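Local coordinates for protein anti-sigma-I factor RsgI2 (Clostridium thermocellum, PDB 4B9P) that probably senses cellulose outside the cell through its family 3 carbohydrate-binding module and, as an anti-sigma factor, is thought to restrain SigI2 until polysaccharide binds, at residues A[135-140]-A[149-154]; A[48-51]-A[55-58]; A[109-114]-A[129-134]. All blocks are in the same frame, centred on the assembly; numbering follows the deposited sequence. Where two conformers were deposited one is given.

All three contacts draw on one calcium ion, each supplying at least one of its ligands, yet they differ in place and chemistry. Contact 1 is the largest and partly buried: it ties the loop after strand 131-132 to residues 149-152, which lead into strand 152-156, with three hydrogen bonds and with packing on two rings. Contacts 2 and 3 lie side by side, their centres about 6 Å apart, and both reach the sheet in which strands 56-63 and 104-111 are neighbours. Contact 2, partly buried, rests on one tyrosine-carboxylate bond, while contact 3, mostly buried, relies on a ring edge and a bridging water. Glu56 joins these two, since its OE2 also meets Tyr131 OH.

Contact 1: A[135-140]-A[149-154]. With CA (calcium ion), chain B.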
ATOM      1  N   SER A 135      -1.752   4.816 -15.007  1.00 16.33           N
ATOM      2  CA  SER A 135      -0.872   3.720 -15.413  1.00 16.30           C
ATOM      3  C   SER A 135      -0.524   2.793 -14.238  1.00 15.40           C
ATOM      4  O   SER A 135       0.430   2.015 -14.333  1.00 16.50           O
ATOM      5  CB  SER A 135       0.417   4.298 -16.032  1.00 16.50           C
ATOM      6  OG  SER A 135       1.024   5.238 -15.146  1.00 15.96           O
ATOM      7  N   ASP A 136      -1.232   2.925 -13.111  1.00 16.54           N
ATOM      8  CA  ASP A 136      -0.907   2.161 -11.902  1.00 16.29           C
ATOM      9  C   ASP A 136      -1.986   1.127 -11.627  1.00 15.57           C
ATOM     10  O   ASP A 136      -3.144   1.497 -11.359  1.00 16.66           O
ATOM     11  CB  ASP A 136      -0.763   3.081 -10.681  1.00 15.33           C
ATOM     12  CG  ASP A 136       0.325   4.130 -10.864  1.00 15.95           C
ATOM     13  OD1 ASP A 136       1.175   3.957 -11.772  1.00 15.75           O
ATOM     14  OD2 ASP A 136       0.357   5.058 -10.031  1.00 15.90           O
ATOM     15  N   TYR A 137      -1.598  -0.143 -11.626  1.00 15.90           N
ATOM     16  CA  TYR A 137      -2.543  -1.243 -11.443  1.00 16.15           C
ATOM     17  C   TYR A 137      -3.441  -1.047 -10.244  1.00 16.41           C
ATOM     18  O   TYR A 137      -4.637  -1.281 -10.333  1.00 17.47           O
ATOM     19  CB  TYR A 137      -1.771  -2.535 -11.344  1.00 16.71           C
ATOM     20  CG  TYR A 137      -2.626  -3.762 -11.114  1.00 17.22           C
ATOM     21  CD1 TYR A 137      -3.280  -4.369 -12.183  1.00 18.86           C
ATOM     22  CD2 TYR A 137      -2.741  -4.340  -9.859  1.00 17.72           C
ATOM     23  CE1 TYR A 137      -4.023  -5.512 -11.994  1.00 20.39           C
ATOM     24  CE2 TYR A 137      -3.516  -5.488  -9.658  1.00 17.81           C
ATOM     25  CZ  TYR A 137      -4.129  -6.074 -10.731  1.00 20.20           C
ATOM     26  OH  TYR A 137      -4.901  -7.190 -10.578  1.00 21.05           O
ATOM     27  N   SER A 138      -2.885  -0.666  -9.105  1.00 16.04           N
ATOM     28  CA  SER A 138      -3.683  -0.606  -7.886  1.00 16.35           C
ATOM     29  C   SER A 138      -4.505   0.657  -7.717  1.00 16.12           C
ATOM     30  O   SER A 138      -5.293   0.728  -6.782  1.00 17.15           O
ATOM     31  CB  SER A 138      -2.785  -0.796  -6.654  1.00 16.13           C
ATOM     32  OG  SER A 138      -2.186  -2.081  -6.646  1.00 16.98           O
ATOM     33  N   PHE A 139      -4.318   1.652  -8.592  1.00 16.76           N
ATOM     34  CA  PHE A 139      -4.997   2.943  -8.433  1.00 17.16           C
ATOM     35  C   PHE A 139      -6.511   2.876  -8.628  1.00 16.32           C
ATOM     36  O   PHE A 139      -6.996   2.212  -9.544  1.00 18.11           O
ATOM     37  CB  PHE A 139      -4.377   3.914  -9.448  1.00 17.43           C
ATOM     38  CG  PHE A 139      -4.968   5.288  -9.459  1.00 16.71           C
ATOM     39  CD1 PHE A 139      -4.906   6.107  -8.317  1.00 17.35           C
ATOM     40  CD2 PHE A 139      -5.525   5.788 -10.625  1.00 17.89           C
ATOM     41  CE1 PHE A 139      -5.417   7.408  -8.338  1.00 17.64           C
ATOM     42  CE2 PHE A 139      -6.007   7.097 -10.662  1.00 18.26           C
ATOM     43  CZ  PHE A 139      -5.950   7.900  -9.505  1.00 17.79           C
ATOM     44  N   ASN A 140      -7.237   3.585  -7.776  1.00 16.51           N
ATOM     45  CA  ASN A 140      -8.676   3.747  -7.877  1.00 16.94           C
ATOM     46  C   ASN A 140      -8.968   5.223  -8.121  1.00 17.81           C
ATOM     47  O   ASN A 140      -8.784   6.039  -7.243  1.00 17.76           O
ATOM     48  CB  ASN A 140      -9.281   3.280  -6.535  1.00 17.74           C
ATOM     49  CG  ASN A 140     -10.784   3.424  -6.473  1.00 18.35           C
ATOM     50  OD1 ASN A 140     -11.413   4.182  -7.238  1.00 19.25           O
ATOM     51  ND2 ASN A 140     -11.388   2.704  -5.528  1.00 20.26           N
ATOM     52  N   TRP A 149     -11.324  -3.668  -2.157  1.00 17.28           N
ATOM     53  CA  TRP A 149     -10.520  -3.410  -3.361  1.00 17.36           C
ATOM     54  C   TRP A 149      -9.642  -4.602  -3.675  1.00 17.01           C
ATOM     55  O   TRP A 149      -8.749  -4.970  -2.890  1.00 18.06           O
ATOM     56  CB  TRP A 149      -9.697  -2.143  -3.173  1.00 17.24           C
ATOM     57  CG  TRP A 149      -9.031  -1.663  -4.395  1.00 16.91           C
ATOM     58  CD1 TRP A 149      -7.673  -1.506  -4.589  1.00 17.89           C
ATOM     59  CD2 TRP A 149      -9.679  -1.200  -5.570  1.00 17.81           C
ATOM     60  NE1 TRP A 149      -7.447  -0.977  -5.844  1.00 19.88           N
ATOM     61  CE2 TRP A 149      -8.659  -0.770  -6.464  1.00 18.86           C
ATOM     62  CE3 TRP A 149     -11.023  -1.092  -5.963  1.00 19.16           C
ATOM     63  CZ2 TRP A 149      -8.955  -0.225  -7.725  1.00 21.81           C
ATOM     64  CZ3 TRP A 149     -11.312  -0.569  -7.239  1.00 21.80           C
ATOM     65  CH2 TRP A 149     -10.279  -0.167  -8.106  1.00 23.23           C
ATOM     66  N   ASP A 150      -9.868  -5.176  -4.854  1.00 17.58           N
ATOM     67  CA  ASP A 150      -9.222  -6.427  -5.254  1.00 17.96           C
ATOM     68  C   ASP A 150      -7.837  -6.249  -5.886  1.00 17.65           C
ATOM     69  O   ASP A 150      -7.149  -7.243  -6.118  1.00 18.86           O
ATOM     70  CB  ASP A 150     -10.101  -7.149  -6.297  1.00 19.65           C
ATOM     71  CG  ASP A 150     -11.464  -7.526  -5.750  1.00 21.54           C
ATOM     72  OD1 ASP A 150     -11.476  -8.267  -4.751  1.00 24.37           O
ATOM     73  OD2 ASP A 150     -12.503  -7.054  -6.262  1.00 23.10           O
ATOM     74  N   LYS A 151      -7.400  -5.011  -6.168  1.00 17.03           N
ATOM     75  CA  LYS A 151      -6.156  -4.815  -6.922  1.00 17.20           C
ATOM     76  C   LYS A 151      -4.984  -4.438  -6.040  1.00 16.81           C
ATOM     77  O   LYS A 151      -3.930  -4.047  -6.536  1.00 17.40           O
ATOM     78  CB  LYS A 151      -6.354  -3.784  -8.029  1.00 18.23           C
ATOM     79  CG  LYS A 151      -7.224  -4.298  -9.167  1.00 22.76           C
ATOM     80  CD  LYS A 151      -7.413  -3.205 -10.272  1.00 27.71           C
ATOM     81  CE  LYS A 151      -6.485  -3.342 -11.392  1.00 35.60           C
ATOM     82  NZ  LYS A 151      -6.606  -2.077 -12.229  1.00 35.50           N
ATOM     83  N   ILE A 152      -5.155  -4.578  -4.733  1.00 17.16           N
ATOM     84  CA  ILE A 152      -4.066  -4.552  -3.761  1.00 17.43           C
ATOM     85  C   ILE A 152      -4.011  -5.963  -3.182  1.00 17.73           C
ATOM     86  O   ILE A 152      -5.043  -6.536  -2.843  1.00 20.36           O
ATOM     87  CB  ILE A 152      -4.334  -3.501  -2.656  1.00 17.10           C
ATOM     88  CG1 ILE A 152      -4.146  -2.094  -3.263  1.00 16.93           C
ATOM     89  CG2 ILE A 152      -3.433  -3.732  -1.426  1.00 19.38           C
ATOM     90  CD1 ILE A 152      -4.668  -0.995  -2.331  1.00 18.53           C
ATOM     91  N   THR A 153      -2.820  -6.561  -3.113  1.00 16.51           N
ATOM     92  CA  THR A 153      -2.758  -7.954  -2.656  1.00 17.25           C
ATOM     93  C   THR A 153      -2.262  -8.035  -1.229  1.00 16.85           C
ATOM     94  O   THR A 153      -1.584  -7.134  -0.731  1.00 17.50           O
ATOM     95  CB  THR A 153      -1.819  -8.789  -3.550  1.00 18.55           C
ATOM     96  OG1 THR A 153      -0.563  -8.105  -3.656  1.00 19.14           O
ATOM     97  CG2 THR A 153      -2.419  -8.988  -4.940  1.00 21.64           C
ATOM     98  N   VAL A 154      -2.619  -9.126  -0.555  1.00 16.69           N
ATOM     99  CA  VAL A 154      -2.206  -9.350   0.834  1.00 17.22           C
ATOM    100  C   VAL A 154      -1.749 -10.791   0.974  1.00 17.72           C
ATOM    101  O   VAL A 154      -2.432 -11.706   0.490  1.00 18.51           O
ATOM    102  CB  VAL A 154      -3.339  -9.075   1.867  1.00 18.28           C
ATOM    103  CG1 VAL A 154      -2.797  -9.209   3.294  1.00 20.16           C
ATOM    104  CG2 VAL A 154      -3.990  -7.712   1.648  1.00 19.74           C
TER
HETATM  105 CA    CA B1167       2.565   5.415 -13.114  1.00 15.38          CA
HETATM  106  O   HOH W   1      -5.854   1.243 -11.998  0.55 22.23           O
HETATM  107  O   HOH W   2       2.558   6.378 -10.830  1.00 17.00           O
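Ser138 OG donates to Lys151 O over just 2.6 Å, and the same hydroxyl is bonded to the backbone N of Tyr47 on strand 42-48, so two groups grip it where it is buried. Ser138 CB packs against Ile152 CG1. The carbonyl of Ser138 works in the other direction: Trp149 NE1 donates to Ser138 O at 2.9 Å, along a bent path of 144° that meets the oxygen from above its carbonyl plane. Asn140 CB sits over one face of the indole, 4.0 Å from the centroid of the six-membered ring, and its amide lies within 20° of parallel to the ring; ND2 finds its polar partner in Ser143.

Lys151 bends at chi3 (97°) and brings CE over one face of the Tyr137 ring, 3.5 Å from the centroid, as a CH-pi contact. NZ follows off-centre in a cation-pi contact and makes a weak hydrogen bond to Tyr137 O, 2.8 Å away, while Tyr137 OH bonds to Ile164 O. Asp136 to Phe139 form a type I beta turn, and water 1 lies within hydrogen-bonding distance of the carbonyl oxygens of Asp136 and Phe139. At the start of the turn, Asp136 OD1 binds calcium at 2.4 Å, as does OG of the preceding Ser135 at a longer distance. The turn thus couples the calcium site to the sheet holding strand 152-156, and the carbonyl and aromatic face beside the lysine ammonium would probably help to stabilise its charge.

Contact 2: A[48-51]-A[55-58]. With CA (calcium ion), chain B.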
ATOM      1  N   TYR A  48       2.230  -0.337  -9.031  1.00 15.56           N
ATOM      2  CA  TYR A  48       2.153   0.900  -9.797  1.00 15.54           C
ATOM      3  C   TYR A  48       3.314   0.905 -10.797  1.00 15.00           C
ATOM      4  O   TYR A  48       4.189   0.027 -10.788  1.00 15.47           O
ATOM      5  CB  TYR A  48       2.212   2.110  -8.855  1.00 16.12           C
ATOM      6  CG  TYR A  48       3.540   2.338  -8.138  1.00 15.30           C
ATOM      7  CD1 TYR A  48       3.898   1.594  -7.002  1.00 16.47           C
ATOM      8  CD2 TYR A  48       4.413   3.325  -8.573  1.00 16.72           C
ATOM      9  CE1 TYR A  48       5.083   1.783  -6.361  1.00 17.09           C
ATOM     10  CE2 TYR A  48       5.618   3.550  -7.896  1.00 17.35           C
ATOM     11  CZ  TYR A  48       5.923   2.774  -6.788  1.00 17.33           C
ATOM     12  OH  TYR A  48       7.112   2.978  -6.135  1.00 19.27           O
ATOM     13  N   THR A  49       3.300   1.912 -11.670  1.00 15.13           N
ATOM     14  CA  THR A  49       4.460   2.192 -12.535  1.00 15.09           C
ATOM     15  C   THR A  49       5.141   3.464 -12.051  1.00 15.25           C
ATOM     16  O   THR A  49       4.513   4.513 -11.934  1.00 15.49           O
ATOM     17  CB  THR A  49       4.022   2.334 -13.987  1.00 15.94           C
ATOM     18  OG1 THR A  49       2.877   3.201 -14.045  1.00 16.06           O
ATOM     19  CG2 THR A  49       3.706   0.946 -14.596  1.00 16.68           C
ATOM     20  N   LYS A  50       6.440   3.346 -11.736  1.00 15.59           N
ATOM     21  CA  LYS A  50       7.199   4.486 -11.171  1.00 15.56           C
ATOM     22  C   LYS A  50       7.426   5.609 -12.172  1.00 15.95           C
ATOM     23  O   LYS A  50       7.804   6.712 -11.776  1.00 16.55           O
ATOM     24  CB  LYS A  50       8.532   4.010 -10.595  1.00 16.48           C
ATOM     25  CG  LYS A  50       9.500   3.522 -11.706  1.00 17.08           C
ATOM     26  CD  LYS A  50      10.803   3.016 -11.147  1.00 19.34           C
ATOM     27  CE  LYS A  50      11.819   2.658 -12.238  1.00 18.73           C
ATOM     28  NZ  LYS A  50      11.341   1.564 -13.094  1.00 19.08           N
ATOM     29  N   ASP A  51       7.187   5.342 -13.460  1.00 15.40           N
ATOM     30  CA  ASP A  51       7.347   6.351 -14.487  1.00 15.57           C
ATOM     31  C   ASP A  51       8.779   6.870 -14.421  1.00 16.10           C
ATOM     32  O   ASP A  51       9.703   6.050 -14.426  1.00 17.03           O
ATOM     33  CB  ASP A  51       6.252   7.411 -14.358  1.00 16.26           C
ATOM     34  CG  ASP A  51       4.845   6.785 -14.192  1.00 15.79           C
ATOM     35  OD1 ASP A  51       4.530   5.756 -14.849  1.00 15.64           O
ATOM     36  OD2 ASP A  51       4.057   7.332 -13.412  1.00 15.93           O
ATOM     37  N   ASN A  55      14.314   8.964  -6.314  1.00 17.01           N
ATOM     38  CA  ASN A  55      14.365   9.186  -4.856  1.00 16.10           C
ATOM     39  C   ASN A  55      13.100   8.687  -4.169  1.00 16.60           C
ATOM     40  O   ASN A  55      12.653   9.291  -3.182  1.00 17.02           O
ATOM     41  CB  ASN A  55      14.548  10.660  -4.481  1.00 16.81           C
ATOM     42  CG  ASN A  55      15.676  11.344  -5.195  1.00 16.11           C
ATOM     43  OD1 ASN A  55      16.764  10.788  -5.381  1.00 18.61           O
ATOM     44  ND2 ASN A  55      15.458  12.606  -5.547  1.00 16.59           N
ATOM     45  N   GLU A  56      12.509   7.610  -4.667  1.00 16.48           N
ATOM     46  CA  GLU A  56      11.210   7.209  -4.115  1.00 16.96           C
ATOM     47  C   GLU A  56      11.371   6.679  -2.693  1.00 16.41           C
ATOM     48  O   GLU A  56      12.161   5.778  -2.460  1.00 19.02           O
ATOM     49  CB  GLU A  56      10.598   6.143  -4.977  1.00 17.74           C
ATOM     50  CG  GLU A  56      10.238   6.576  -6.372  1.00 19.60           C
ATOM     51  CD  GLU A  56       9.543   5.421  -7.062  1.00 20.49           C
ATOM     52  OE1 GLU A  56      10.258   4.541  -7.618  1.00 22.03           O
ATOM     53  OE2 GLU A  56       8.294   5.290  -6.966  1.00 20.28           O
ATOM     54  N   ILE A  57      10.575   7.212  -1.761  1.00 17.06           N
ATOM     55  CA  ILE A  57      10.572   6.765  -0.377  1.00 18.05           C
ATOM     56  C   ILE A  57       9.134   6.517   0.044  1.00 17.34           C
ATOM     57  O   ILE A  57       8.176   7.030  -0.562  1.00 18.69           O
ATOM     58  CB  ILE A  57      11.250   7.805   0.566  1.00 20.57           C
ATOM     59  CG1 ILE A  57      10.463   9.117   0.586  1.00 23.44           C
ATOM     60  CG2 ILE A  57      12.737   7.989   0.196  1.00 23.07           C
ATOM     61  CD1 ILE A  57      10.856  10.022   1.750  1.00 26.18           C
ATOM     62  N   TYR A  58       8.992   5.742   1.102  1.00 18.83           N
ATOM     63  CA  TYR A  58       7.723   5.457   1.722  1.00 18.57           C
ATOM     64  C   TYR A  58       7.684   6.134   3.090  1.00 18.95           C
ATOM     65  O   TYR A  58       8.664   6.060   3.854  1.00 20.30           O
ATOM     66  CB  TYR A  58       7.609   3.918   1.965  1.00 19.16           C
ATOM     67  CG  TYR A  58       6.407   3.572   2.811  1.00 19.18           C
ATOM     68  CD1 TYR A  58       5.172   3.405   2.224  1.00 17.72           C
ATOM     69  CD2 TYR A  58       6.502   3.516   4.210  1.00 19.41           C
ATOM     70  CE1 TYR A  58       4.028   3.130   2.989  1.00 18.43           C
ATOM     71  CE2 TYR A  58       5.394   3.244   4.981  1.00 18.97           C
ATOM     72  CZ  TYR A  58       4.161   3.096   4.374  1.00 18.01           C
ATOM     73  OH  TYR A  58       3.048   2.895   5.141  1.00 18.94           O
TER
HETATM   74 CA    CA B1167       2.565   5.415 -13.114  1.00 15.38          CA
HETATM   75  O   HOH W   2       2.558   6.378 -10.830  1.00 17.00           O
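This is a small side-chain contact between the calcium-binding loop that follows strand 42-48 and the start of strand 56-63, and a single polar bond carries it. Tyr48 OH donates to Glu56 OE2 at 2.7 Å. The two side chains come from opposite directions: OE2 lies at the edge of the phenol, near the ring plane, whereas the hydroxyl reaches that oxygen from above the carboxylate plane, 38° out of it. Ring and carboxylate stand almost perpendicular, at 83°. Glu56 gets there by running extended beyond CG. Its OE2 is bonded as well to Tyr131 OH, so two tyrosine hydroxyls hold one carboxylate oxygen and restrain the group; together they would be expected to steady its negative charge.

Strands 42-48 and 56-63 belong to the two different five-stranded antiparallel sheets of this family 3 carbohydrate-binding module, so the Tyr48-Glu56 bond reaches from one sheet to the other where the chain crosses between them. Lys50 adds its CB, 3.5 Å from Glu56 OE1, with the two chains crossing at about a right angle. The rest of the lysine chain leads away from the glutamate, and NZ makes a salt bridge with Asp85.

On the other side of the loop backbone, Thr49 binds calcium twice, through its carbonyl O at 2.5 Å and through OG1 at 2.4 Å; a chi1 of 47° swings OG1 round to the metal beside that carbonyl. Asp51 chelates the ion with both carboxylate oxygens, OD1 at 2.6 Å and OD2 at 2.5 Å. Water 2, Asp132 O, Ser135 OG and Asp136 OD1 complete the shell.

Contact 3: A[109-114]-A[129-134]; sequences SRIGNS and YMYDQN. With CA (calcium ion), chain B.
The Tyr131 ring turns an edge to the backbone at 111-112: Gly112 CA lies near the ring plane, 3.4 Å from Tyr131 OH, and Ile111 O approaches Tyr131 CE2 obliquely at 3.6 Å. From the same backbone run, Ile111 CG2 comes to within 3.9 Å of Tyr131 OH, its side chain crossing the tyrosine at about a right angle. With no side chain at Gly112, the phenol edge comes directly against its backbone. The hydroxyl itself looks beyond this contact for its bond, to Glu56 OE2, and so ties the ring to strand 56-63.

Asn113 and Tyr129 meet differently. Asn113 lays its CB and ND2 alongside Tyr129 CB, ND2 at 3.8 Å, with amide and ring planes 74° apart; it is the base of the tyrosine that touches, since a chi1 of 60° carries the phenol away from the asparagine. Water 3 spans the gap between the backbones, accepting from Asn113 N at 2.8 Å and donating to Tyr129 O at 2.7 Å.

Strand 104-111 belongs to a five-stranded antiparallel sheet, and the chain turns a corner at Gly112 before the short helix 114-117. Asn113 is the N-cap of that helix: with CG anti to its backbone N (chi1 -176°), OD1 accepts from Tyr115 N, while ND2 donates to Asn128 O. One side chain therefore caps the helix and holds the chain leading into Tyr129.

Further along, strand 131-132 pairs with strand 19-20 in a separate two-stranded sheet, through a backbone bond between Tyr131 and Thr20. Asp132, in this strand, gives its carbonyl O to calcium at 2.4 Å.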
ATOM      1  N   SER A 109      -0.565   6.291   4.052  1.00 18.45           N
ATOM      2  CA  SER A 109       0.786   6.334   3.518  1.00 18.36           C
ATOM      3  C   SER A 109       0.958   7.415   2.495  1.00 17.34           C
ATOM      4  O   SER A 109       0.001   7.851   1.857  1.00 19.14           O
ATOM      5  CB  SER A 109       1.111   5.021   2.818  1.00 19.50           C
ATOM      6  OG  SER A 109       0.935   3.906   3.680  1.00 20.27           O
ATOM      7  N   ARG A 110       2.213   7.809   2.323  1.00 18.10           N
ATOM      8  CA  ARG A 110       2.619   8.694   1.227  1.00 18.87           C
ATOM      9  C   ARG A 110       3.865   8.117   0.603  1.00 17.39           C
ATOM     10  O   ARG A 110       4.783   7.742   1.317  1.00 18.86           O
ATOM     11  CB  ARG A 110       2.892  10.126   1.736  1.00 22.65           C
ATOM     12  CG  ARG A 110       1.673  10.801   2.326  1.00 27.51           C
ATOM     13  CD  ARG A 110       1.946  12.262   2.578  1.00 34.50           C
ATOM     14  NE  ARG A 110       2.932  12.368   3.609  1.00 34.51           N
ATOM     15  CZ  ARG A 110       3.979  13.188   3.622  1.00 37.11           C
ATOM     16  NH1 ARG A 110       4.245  14.036   2.620  1.00 38.42           N
ATOM     17  NH2 ARG A 110       4.763  13.139   4.677  1.00 36.22           N
ATOM     18  N   ILE A 111       3.936   8.138  -0.724  1.00 16.79           N
ATOM     19  CA  ILE A 111       5.084   7.596  -1.446  1.00 16.86           C
ATOM     20  C   ILE A 111       5.442   8.575  -2.568  1.00 16.28           C
ATOM     21  O   ILE A 111       4.586   9.046  -3.309  1.00 16.94           O
ATOM     22  CB  ILE A 111       4.763   6.200  -2.102  1.00 18.09           C
ATOM     23  CG1 ILE A 111       4.377   5.182  -1.002  1.00 17.85           C
ATOM     24  CG2 ILE A 111       5.920   5.665  -2.940  1.00 19.05           C
ATOM     25  CD1 ILE A 111       2.897   5.028  -0.833  1.00 20.07           C
ATOM     26  N   GLY A 112       6.732   8.859  -2.693  1.00 16.80           N
ATOM     27  CA  GLY A 112       7.183   9.709  -3.782  1.00 17.52           C
ATOM     28  C   GLY A 112       8.621  10.106  -3.613  1.00 16.52           C
ATOM     29  O   GLY A 112       9.334   9.651  -2.699  1.00 17.44           O
ATOM     30  N   ASN A 113       9.072  10.979  -4.519  1.00 16.13           N
ATOM     31  CA  ASN A 113      10.428  11.520  -4.468  1.00 16.06           C
ATOM     32  C   ASN A 113      10.617  12.194  -3.100  1.00 16.60           C
ATOM     33  O   ASN A 113       9.780  13.013  -2.693  1.00 17.30           O
ATOM     34  CB  ASN A 113      10.521  12.543  -5.622  1.00 17.05           C
ATOM     35  CG  ASN A 113      11.888  13.169  -5.801  1.00 15.43           C
ATOM     36  OD1 ASN A 113      12.570  13.491  -4.849  1.00 17.87           O
ATOM     37  ND2 ASN A 113      12.256  13.407  -7.045  1.00 17.47           N
ATOM     38  N   SER A 114      11.693  11.837  -2.383  1.00 16.91           N
ATOM     39  CA  SER A 114      11.939  12.383  -1.053  1.00 18.01           C
ATOM     40  C   SER A 114      11.853  13.914  -1.018  1.00 17.88           C
ATOM     41  O   SER A 114      11.470  14.483  -0.005  1.00 21.74           O
ATOM     42  CB  SER A 114      13.290  11.863  -0.545  1.00 19.44           C
ATOM     43  OG  SER A 114      14.356  12.313  -1.393  1.00 20.09           O
ATOM     44  N   TYR A 129       9.565  13.884 -10.416  1.00 16.37           N
ATOM     45  CA  TYR A 129       8.745  13.761  -9.207  1.00 16.58           C
ATOM     46  C   TYR A 129       7.268  13.567  -9.485  1.00 16.77           C
ATOM     47  O   TYR A 129       6.525  13.217  -8.549  1.00 18.52           O
ATOM     48  CB  TYR A 129       8.977  14.885  -8.184  1.00 17.17           C
ATOM     49  CG  TYR A 129       8.656  16.272  -8.742  1.00 17.30           C
ATOM     50  CD1 TYR A 129       7.370  16.791  -8.664  1.00 20.09           C
ATOM     51  CD2 TYR A 129       9.649  17.061  -9.337  1.00 18.15           C
ATOM     52  CE1 TYR A 129       7.076  18.019  -9.142  1.00 21.29           C
ATOM     53  CE2 TYR A 129       9.362  18.325  -9.814  1.00 19.40           C
ATOM     54  CZ  TYR A 129       8.079  18.799  -9.691  1.00 21.22           C
ATOM     55  OH  TYR A 129       7.799  20.045 -10.191  1.00 24.09           O
ATOM     56  N   MET A 130       6.823  13.786 -10.718  0.59 17.58           N
ATOM     57  CA  MET A 130       5.394  13.665 -11.004  0.59 17.15           C
ATOM     58  C   MET A 130       5.085  12.259 -11.523  0.59 15.91           C
ATOM     59  O   MET A 130       5.604  11.842 -12.569  0.59 16.40           O
ATOM     60  CB  MET A 130       4.998  14.702 -12.043  0.59 19.01           C
ATOM     61  CG  MET A 130       3.509  14.930 -12.126  0.59 17.86           C
ATOM     62  SD  MET A 130       2.831  15.854 -10.701  0.59 19.70           S
ATOM     63  CE  MET A 130       3.192  17.540 -11.250  0.59 22.26           C
ATOM     64  N   TYR A 131       4.248  11.528 -10.786  1.00 16.22           N
ATOM     65  CA  TYR A 131       3.700  10.246 -11.215  1.00 15.69           C
ATOM     66  C   TYR A 131       2.506  10.427 -12.121  1.00 17.48           C
ATOM     67  O   TYR A 131       1.711  11.366 -11.937  1.00 19.61           O
ATOM     68  CB  TYR A 131       3.192   9.503 -10.022  1.00 16.95           C
ATOM     69  CG  TYR A 131       4.243   8.984  -9.065  1.00 16.17           C
ATOM     70  CD1 TYR A 131       5.080   7.944  -9.424  1.00 17.23           C
ATOM     71  CD2 TYR A 131       4.328   9.493  -7.782  1.00 17.49           C
ATOM     72  CE1 TYR A 131       5.992   7.420  -8.505  1.00 17.01           C
ATOM     73  CE2 TYR A 131       5.205   8.968  -6.855  1.00 18.71           C
ATOM     74  CZ  TYR A 131       6.012   7.917  -7.214  1.00 17.18           C
ATOM     75  OH  TYR A 131       6.897   7.402  -6.285  1.00 19.19           O
ATOM     76  N   ASP A 132       2.299   9.460 -13.039  1.00 16.25           N
ATOM     77  CA  ASP A 132       1.032   9.290 -13.735  1.00 15.87           C
ATOM     78  C   ASP A 132       0.292   8.151 -13.058  1.00 16.21           C
ATOM     79  O   ASP A 132       0.800   7.012 -13.057  1.00 16.28           O
ATOM     80  CB  ASP A 132       1.306   8.956 -15.200  1.00 16.60           C
ATOM     81  CG  ASP A 132       0.055   8.598 -15.926  1.00 17.84           C
ATOM     82  OD1 ASP A 132      -0.350   7.406 -15.964  1.00 19.12           O
ATOM     83  OD2 ASP A 132      -0.547   9.522 -16.503  1.00 21.95           O
ATOM     84  N   GLN A 133      -0.900   8.413 -12.503  1.00 16.24           N
ATOM     85  CA  GLN A 133      -1.576   7.372 -11.709  1.00 16.06           C
ATOM     86  C   GLN A 133      -2.426   6.422 -12.526  1.00 16.22           C
ATOM     87  O   GLN A 133      -2.674   5.317 -12.086  1.00 16.97           O
ATOM     88  CB  GLN A 133      -2.450   7.991 -10.612  1.00 16.73           C
ATOM     89  CG  GLN A 133      -1.661   8.850  -9.633  1.00 17.89           C
ATOM     90  CD  GLN A 133      -2.317   8.980  -8.297  1.00 15.93           C
ATOM     91  OE1 GLN A 133      -2.109   8.112  -7.441  1.00 16.91           O
ATOM     92  NE2 GLN A 133      -3.158   9.994  -8.113  1.00 17.34           N
ATOM     93  N   ASN A 134      -2.940   6.838 -13.674  1.00 16.92           N
ATOM     94  CA  ASN A 134      -3.837   5.930 -14.394  1.00 18.92           C
ATOM     95  C   ASN A 134      -3.078   4.738 -14.976  1.00 18.61           C
ATOM     96  O   ASN A 134      -3.704   3.731 -15.308  1.00 21.46           O
ATOM     97  CB  ASN A 134      -4.559   6.700 -15.492  1.00 23.06           C
ATOM     98  CG  ASN A 134      -5.565   7.670 -14.942  1.00 28.99           C
ATOM     99  OD1 ASN A 134      -5.508   8.862 -15.213  1.00 37.41           O
ATOM    100  ND2 ASN A 134      -6.478   7.166 -14.141  1.00 27.19           N
TER
HETATM  101 CA    CA B1167       2.565   5.415 -13.114  1.00 15.38          CA
HETATM  102  O   HOH W   3       7.241  12.420  -6.056  1.00 19.58           O
HETATM  103  O   HOH W   2       2.558   6.378 -10.830  1.00 17.00           O